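Local coordinates for nicotinate phosphoribosyltransferase (Porphyromonas gingivalis, PDB 2IM5), which probably makes nicotinate ribonucleotide from nicotinate and phosphoribosyl diphosphate with ATP, a step on the way to NAD(+), at residues A[216-219]-A[220-224]; A[232-235]-A[236-239]; A[254-257]-A[258-261]. All blocks are in the same frame, centred on the assembly; numbering follows the deposited sequence.

Contact 1 (A[216-219]-A[220-224])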
loop_
_atom_site.group_PDB
_atom_site.type_symbol
_atom_site.label_atom_id
_atom_site.label_comp_id
_atom_site.label_asym_id
_atom_site.label_seq_id
_atom_site.Cartn_x
_atom_site.Cartn_y
_atom_site.Cartn_z
ATOM N N ILE A 216 -7.780 -8.312 2.359
ATOM C CA ILE A 216 -8.227 -9.094 3.512
ATOM C C ILE A 216 -9.547 -8.536 4.043
ATOM O O ILE A 216 -10.461 -9.276 4.378
ATOM C CB ILE A 216 -7.208 -9.045 4.670
ATOM C CG1 ILE A 216 -5.805 -9.385 4.173
ATOM C CG2 ILE A 216 -7.627 -10.003 5.763
ATOM C CD1 ILE A 216 -5.677 -10.742 3.601
ATOM N N GLN A 217 -9.625 -7.213 4.137
ATOM C CA GLN A 217 -10.821 -6.539 4.637
ATOM C C GLN A 217 -12.057 -6.858 3.791
ATOM O O GLN A 217 -13.154 -7.011 4.314
ATOM C CB GLN A 217 -10.580 -5.039 4.643
ATOM C CG GLN A 217 -9.600 -4.580 5.692
ATOM C CD GLN A 217 -9.382 -3.079 5.632
ATOM O OE1 GLN A 217 -8.674 -2.581 4.756
ATOM N NE2 GLN A 217 -10.013 -2.349 6.544
ATOM N N PHE A 218 -11.874 -6.933 2.476
ATOM C CA PHE A 218 -12.981 -7.257 1.588
ATOM C C PHE A 218 -13.497 -8.638 1.989
ATOM O O PHE A 218 -14.701 -8.837 2.144
ATOM C CB PHE A 218 -12.513 -7.274 0.133
ATOM C CG PHE A 218 -13.544 -7.784 -0.830
ATOM C CD1 PHE A 218 -14.657 -7.010 -1.153
ATOM C CD2 PHE A 218 -13.415 -9.050 -1.406
ATOM C CE1 PHE A 218 -15.628 -7.488 -2.038
ATOM C CE2 PHE A 218 -14.381 -9.536 -2.291
ATOM C CZ PHE A 218 -15.487 -8.757 -2.609
ATOM N N HIS A 219 -12.571 -9.580 2.180
ATOM C CA HIS A 219 -12.936 -10.943 2.551
ATOM C C HIS A 219 -13.603 -10.989 3.922
ATOM O O HIS A 219 -14.505 -11.792 4.153
ATOM C CB HIS A 219 -11.694 -11.846 2.517
ATOM C CG HIS A 219 -11.231 -12.172 1.129
ATOM N ND1 HIS A 219 -11.598 -13.327 0.472
ATOM C CD2 HIS A 219 -10.470 -11.471 0.254
ATOM C CE1 HIS A 219 -11.084 -13.323 -0.745
ATOM N NE2 HIS A 219 -10.395 -12.208 -0.903
ATOM N N GLY A 220 -13.166 -10.123 4.830
ATOM C CA GLY A 220 -13.765 -10.104 6.149
ATOM C C GLY A 220 -15.206 -9.623 6.092
ATOM O O GLY A 220 -16.075 -10.132 6.791
ATOM N N ALA A 221 -15.462 -8.634 5.246
ATOM C CA ALA A 221 -16.801 -8.079 5.102
ATOM C C ALA A 221 -17.754 -9.045 4.413
ATOM O O ALA A 221 -18.919 -9.141 4.788
ATOM C CB ALA A 221 -16.738 -6.773 4.321
ATOM N N ILE A 222 -17.255 -9.760 3.408
ATOM C CA ILE A 222 -18.076 -10.708 2.662
ATOM C C ILE A 222 -18.190 -12.093 3.308
ATOM O O ILE A 222 -19.288 -12.625 3.439
ATOM C CB ILE A 222 -17.530 -10.892 1.216
ATOM C CG1 ILE A 222 -17.449 -9.542 0.510
ATOM C CG2 ILE A 222 -18.416 -11.844 0.438
ATOM C CD1 ILE A 222 -18.768 -8.773 0.468
ATOM N N TYR A 223 -17.057 -12.671 3.704
ATOM C CA TYR A 223 -17.038 -14.012 4.293
ATOM C C TYR A 223 -17.048 -14.095 5.817
ATOM O O TYR A 223 -17.168 -15.180 6.371
ATOM C CB TYR A 223 -15.829 -14.777 3.768
ATOM C CG TYR A 223 -15.838 -14.946 2.278
ATOM C CD1 TYR A 223 -16.756 -15.792 1.660
ATOM C CD2 TYR A 223 -14.950 -14.238 1.475
ATOM C CE1 TYR A 223 -16.791 -15.924 0.275
ATOM C CE2 TYR A 223 -14.975 -14.363 0.089
ATOM C CZ TYR A 223 -15.899 -15.205 -0.502
ATOM O OH TYR A 223 -15.940 -15.323 -1.870
ATOM N N GLY A 224 -16.922 -12.966 6.497
ATOM C CA GLY A 224 -16.908 -12.999 7.946
ATOM C C GLY A 224 -15.487 -12.973 8.468
ATOM O O GLY A 224 -14.538 -13.293 7.736
#

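Contact 2 (A[232-235]-A[236-239])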
loop_
_atom_site.group_PDB
_atom_site.type_symbol
_atom_site.label_atom_id
_atom_site.label_comp_id
_atom_site.label_asym_id
_atom_site.label_seq_id
_atom_site.Cartn_x
_atom_site.Cartn_y
_atom_site.Cartn_z
ATOM N N ALA A 232 -8.770 -15.249 2.136
ATOM C CA ALA A 232 -8.022 -14.226 1.414
ATOM C C ALA A 232 -6.733 -14.845 0.845
ATOM O O ALA A 232 -6.378 -14.604 -0.307
ATOM C CB ALA A 232 -7.684 -13.059 2.342
ATOM N N MET A 233 -6.045 -15.648 1.653
ATOM C CA MET A 233 -4.815 -16.296 1.199
ATOM C C MET A 233 -5.107 -17.334 0.098
ATOM O O MET A 233 -4.384 -17.405 -0.893
ATOM C CB MET A 233 -4.080 -16.970 2.374
ATOM C CG MET A 233 -3.377 -16.001 3.340
ATOM S SD MET A 233 -2.386 -16.833 4.629
ATOM C CE MET A 233 -0.882 -16.325 4.232
ATOM N N GLU A 234 -6.160 -18.135 0.276
ATOM C CA GLU A 234 -6.516 -19.140 -0.726
ATOM C C GLU A 234 -6.860 -18.474 -2.056
ATOM O O GLU A 234 -6.473 -18.966 -3.116
ATOM C CB GLU A 234 -7.703 -19.989 -0.256
ATOM C CG GLU A 234 -7.350 -21.015 0.807
ATOM C CD GLU A 234 -6.610 -22.218 0.229
ATOM O OE1 GLU A 234 -7.275 -23.107 -0.345
ATOM O OE2 GLU A 234 -5.369 -22.272 0.337
ATOM N N ASP A 235 -7.584 -17.356 -2.000
ATOM C CA ASP A 235 -7.945 -16.649 -3.221
ATOM C C ASP A 235 -6.716 -16.023 -3.872
ATOM O O ASP A 235 -6.603 -15.998 -5.097
ATOM C CB ASP A 235 -9.008 -15.575 -2.932
ATOM C CG ASP A 235 -10.380 -16.181 -2.643
ATOM O OD1 ASP A 235 -10.551 -17.398 -2.875
ATOM O OD2 ASP A 235 -11.293 -15.453 -2.195
ATOM N N TRP A 236 -5.788 -15.526 -3.057
ATOM C CA TRP A 236 -4.576 -14.921 -3.599
ATOM C C TRP A 236 -3.761 -15.986 -4.342
ATOM O O TRP A 236 -3.170 -15.723 -5.399
ATOM C CB TRP A 236 -3.745 -14.306 -2.470
ATOM C CG TRP A 236 -2.621 -13.433 -2.949
ATOM C CD1 TRP A 236 -1.299 -13.749 -2.984
ATOM C CD2 TRP A 236 -2.725 -12.087 -3.438
ATOM N NE1 TRP A 236 -0.565 -12.686 -3.463
ATOM C CE2 TRP A 236 -1.416 -11.652 -3.748
ATOM C CE3 TRP A 236 -3.797 -11.207 -3.645
ATOM C CZ2 TRP A 236 -1.147 -10.377 -4.250
ATOM C CZ3 TRP A 236 -3.530 -9.933 -4.144
ATOM C CH2 TRP A 236 -2.216 -9.530 -4.440
ATOM N N ILE A 237 -3.732 -17.188 -3.784
ATOM C CA ILE A 237 -3.010 -18.295 -4.398
ATOM C C ILE A 237 -3.702 -18.697 -5.700
ATOM O O ILE A 237 -3.045 -19.019 -6.697
ATOM C CB ILE A 237 -2.962 -19.507 -3.450
ATOM C CG1 ILE A 237 -2.096 -19.165 -2.234
ATOM C CG2 ILE A 237 -2.420 -20.735 -4.186
ATOM C CD1 ILE A 237 -2.253 -20.139 -1.087
ATOM N N ASN A 238 -5.031 -18.677 -5.695
ATOM C CA ASN A 238 -5.774 -19.016 -6.907
ATOM C C ASN A 238 -5.406 -18.040 -8.013
ATOM O O ASN A 238 -5.256 -18.422 -9.171
ATOM C CB ASN A 238 -7.282 -18.947 -6.651
ATOM C CG ASN A 238 -8.108 -19.114 -7.929
ATOM O OD1 ASN A 238 -8.210 -18.197 -8.754
ATOM N ND2 ASN A 238 -8.694 -20.295 -8.099
ATOM N N VAL A 239 -5.246 -16.775 -7.651
ATOM C CA VAL A 239 -4.917 -15.764 -8.636
ATOM C C VAL A 239 -3.460 -15.787 -9.098
ATOM O O VAL A 239 -3.189 -15.731 -10.296
ATOM C CB VAL A 239 -5.245 -14.344 -8.093
ATOM C CG1 VAL A 239 -4.841 -13.275 -9.109
ATOM C CG2 VAL A 239 -6.738 -14.240 -7.765
#

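Contact 3 (A[254-257]-A[258-261])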
loop_
_atom_site.group_PDB
_atom_site.type_symbol
_atom_site.label_atom_id
_atom_site.label_comp_id
_atom_site.label_asym_id
_atom_site.label_seq_id
_atom_site.Cartn_x
_atom_site.Cartn_y
_atom_site.Cartn_z
ATOM N N THR A 254 -2.499 -9.549 14.728
ATOM C CA THR A 254 -1.555 -10.610 14.419
ATOM C C THR A 254 -1.764 -11.863 15.274
ATOM O O THR A 254 -1.489 -12.973 14.815
ATOM C CB THR A 254 -0.093 -10.112 14.560
ATOM O OG1 THR A 254 0.189 -9.185 13.506
ATOM C CG2 THR A 254 0.890 -11.273 14.456
ATOM N N ASP A 255 -2.258 -11.702 16.500
ATOM C CA ASP A 255 -2.505 -12.869 17.346
ATOM C C ASP A 255 -3.578 -13.758 16.716
ATOM O O ASP A 255 -3.476 -14.986 16.756
ATOM C CB ASP A 255 -2.942 -12.457 18.761
ATOM C CG ASP A 255 -1.794 -11.864 19.581
ATOM O OD1 ASP A 255 -0.618 -12.076 19.210
ATOM O OD2 ASP A 255 -2.067 -11.201 20.605
ATOM N N VAL A 256 -4.603 -13.132 16.136
ATOM C CA VAL A 256 -5.672 -13.880 15.494
ATOM C C VAL A 256 -5.106 -14.566 14.247
ATOM O O VAL A 256 -5.380 -15.733 13.987
ATOM C CB VAL A 256 -6.833 -12.953 15.090
ATOM C CG1 VAL A 256 -7.785 -13.687 14.155
ATOM C CG2 VAL A 256 -7.576 -12.480 16.339
ATOM N N PHE A 257 -4.296 -13.839 13.482
ATOM C CA PHE A 257 -3.694 -14.405 12.279
ATOM C C PHE A 257 -2.868 -15.647 12.610
ATOM O O PHE A 257 -3.081 -16.720 12.045
ATOM C CB PHE A 257 -2.778 -13.388 11.600
ATOM C CG PHE A 257 -2.127 -13.907 10.346
ATOM C CD1 PHE A 257 -2.719 -13.708 9.107
ATOM C CD2 PHE A 257 -0.940 -14.637 10.411
ATOM C CE1 PHE A 257 -2.143 -14.229 7.948
ATOM C CE2 PHE A 257 -0.356 -15.164 9.265
ATOM C CZ PHE A 257 -0.960 -14.959 8.029
ATOM N N MET A 258 -1.918 -15.490 13.527
ATOM C CA MET A 258 -1.037 -16.585 13.925
ATOM C C MET A 258 -1.799 -17.798 14.442
ATOM O O MET A 258 -1.495 -18.931 14.067
ATOM C CB MET A 258 -0.034 -16.107 14.982
ATOM C CG MET A 258 1.042 -15.170 14.438
ATOM S SD MET A 258 1.995 -15.854 13.036
ATOM C CE MET A 258 2.673 -14.390 12.391
ATOM N N ARG A 259 -2.788 -17.559 15.292
ATOM C CA ARG A 259 -3.584 -18.642 15.847
ATOM C C ARG A 259 -4.247 -19.472 14.749
ATOM O O ARG A 259 -4.402 -20.686 14.897
ATOM C CB ARG A 259 -4.663 -18.083 16.785
ATOM C CG ARG A 259 -5.459 -19.148 17.527
ATOM C CD ARG A 259 -6.573 -18.528 18.367
ATOM N NE ARG A 259 -6.075 -17.467 19.242
ATOM C CZ ARG A 259 -6.422 -16.187 19.142
ATOM N NH1 ARG A 259 -7.279 -15.801 18.206
ATOM N NH2 ARG A 259 -5.898 -15.291 19.968
ATOM N N ASN A 260 -4.624 -18.831 13.645
ATOM C CA ASN A 260 -5.296 -19.538 12.551
ATOM C C ASN A 260 -4.421 -19.801 11.312
ATOM O O ASN A 260 -4.913 -20.258 10.275
ATOM C CB ASN A 260 -6.552 -18.765 12.132
ATOM C CG ASN A 260 -7.500 -18.508 13.301
ATOM O OD1 ASN A 260 -7.527 -17.410 13.871
ATOM N ND2 ASN A 260 -8.269 -19.529 13.675
ATOM N N PHE A 261 -3.127 -19.521 11.426
ATOM C CA PHE A 261 -2.189 -19.716 10.320
ATOM C C PHE A 261 -2.002 -21.215 10.085
ATOM O O PHE A 261 -1.480 -21.921 10.939
ATOM C CB PHE A 261 -0.855 -19.050 10.678
ATOM C CG PHE A 261 0.042 -18.783 9.503
ATOM C CD1 PHE A 261 -0.475 -18.641 8.225
ATOM C CD2 PHE A 261 1.410 -18.592 9.698
ATOM C CE1 PHE A 261 0.348 -18.308 7.155
ATOM C CE2 PHE A 261 2.240 -18.259 8.634
ATOM C CZ PHE A 261 1.710 -18.115 7.361
#

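Contact 1 (A[216-219]-A[220-224])
H219 O accepts the backbone N-H of Y223, and at 2.7 Å between H219 O and Y223 N this is the shortest bond of the contact. I222 N reaches F218 O in the same way one residue earlier, at 3.0 Å. These are i to i+4 bonds in the last turns of helix 213-223. G224, with positive phi, breaks the helical path.

Two side-chain pairs follow the same spacing. I222 lays CG1 over one face of the F218 ring, shifted toward the rim. I222 CG1 sits 3.9 Å from the centroid of the F218 ring and 19° off its normal, a CH-pi contact. The phenyl group of F218 swings back beside its own carbonyl carbon (chi1 172°), and this turns the CE1-CZ side of one ring face to I222 CG1. The H219 and Y223 side chains lie side by side and point the same way; their rings meet rim to rim with planes at 26°. I222 CG2 lies above the centre of the Y223 ring.

F25 meets the F218 ring edge-to-face and also touches H219 and Y223. Ring and apolar contacts thus hold the helix end against F25, and the N-H groups of G220 to Y223 are spent on backbone bonds.

Contact 2 (A[232-235]-A[236-239])
I237 and M233 make a tight part of this contact. I237 CG1 lies 3.2 Å from M233 O, and I237 CD1 follows at 3.5 Å from the same M233 O. The same oxygen accepts the backbone N-H of I237 at 3.0 Å from I237 N to M233 O, so one residue covers it with both its amide and its side chain. CG1 of I237 stands beside its own backbone N (chi1 -67°), which turns the branch back toward the preceding turn. V239 does much the same two residues on, with V239 CG2 3.2 Å from D235 O. W236 touches the earlier turn through CB, which lies near A232 O and M233 O. Its indole then leads away from the contact, and its NE1 bonds to L244 O.

All eight residues belong to helix 228-240, in the part of the chain assigned to the TIM-barrel-like NAPRTase family region, where helices pack around a parallel sheet. The four backbone bonds run from each N-H to the carbonyl four residues earlier, as in a regular alpha-helix. M233 and I237 pack on helix 263-268 and on F269. D235 and V239 face helix 12-24.

The outer side is looser. E234 OE2 comes no closer than 4.0 Å to I237 CD1, and the two side chains cross at a slant. The E234 chain is bent at its second torsion (chi2 -76°), and its carboxylate finds its main partner in H265, where OE2 is hydrogen-bonded to H265 NE2. N238 is exposed. It meets the earlier turn through CB, with N238 CB 3.4 Å from D235 O, while its amide turns off and OD1 bonds to the ammonium group of K23.

Contact 3 (A[254-257]-A[258-261])
In helix 254-260 the bond from M258 N to T254 O is nearly straight, 2.9 Å long with an N-H...O angle of 176°, R259 N follows to D255 O, and N260 N is shared between V256 O and, weakly, F257 O.

The side-chain contact centres on F257 and F261. F257 CE2 stands 3.5 Å above the plane of the F261 ring, over its centre. The two ring planes are turned 45° to each other, an oblique aromatic pair with the F257 and F261 centroids 4.8 Å apart. CG of F257 lies trans to its backbone N (chi1 -180°), and the phenyl group is thereby carried along the helix toward F261. M258, the next residue after F257, sets its SD at the edge of the F257 ring, 5.4 Å from the centroid, a Met-aromatic contact. The M258 chain also runs alongside T254, with M258 CG 3.9 Å from T254 CG2.

On the outer side R259 folds back over the first turn. Its guanidinium places one face above D255 O, and NH1 touches V256 CG2. The D255 carboxylate instead forms a salt bridge with K285.

F257 and F261 both pack on M233 of helix 228-240, while M258 and F261 reach L272 of strand 271-274. The side bearing F257, M258 and F261 thus sets helix 254-260 against a neighbouring helix and the parallel sheet, consistent with the helix-around-sheet layering of the TIM-barrel-like fold to which this family is assigned.

How the contacts relate
The three contacts follow one another along the chain within the region of the NAPRTase family. Contacts 1 and 2 lie on successive helices, 213-223 and 228-240, with centres about 13 Å apart. They touch where I216 CD1 meets A232 CB at 3.3 Å. Contact 3 has its centre about 17 Å from that of contact 2, and M233 CE of contact 2 packs on contact 3, 3.7 Å from F261 CE1. Contacts 1 and 3 do not touch, and their nearest atoms are about 7 Å apart. Helix 228-240 thus touches both of the others. H213, predicted to become phosphohistidine but unmodified here, starts the helix of contact 1.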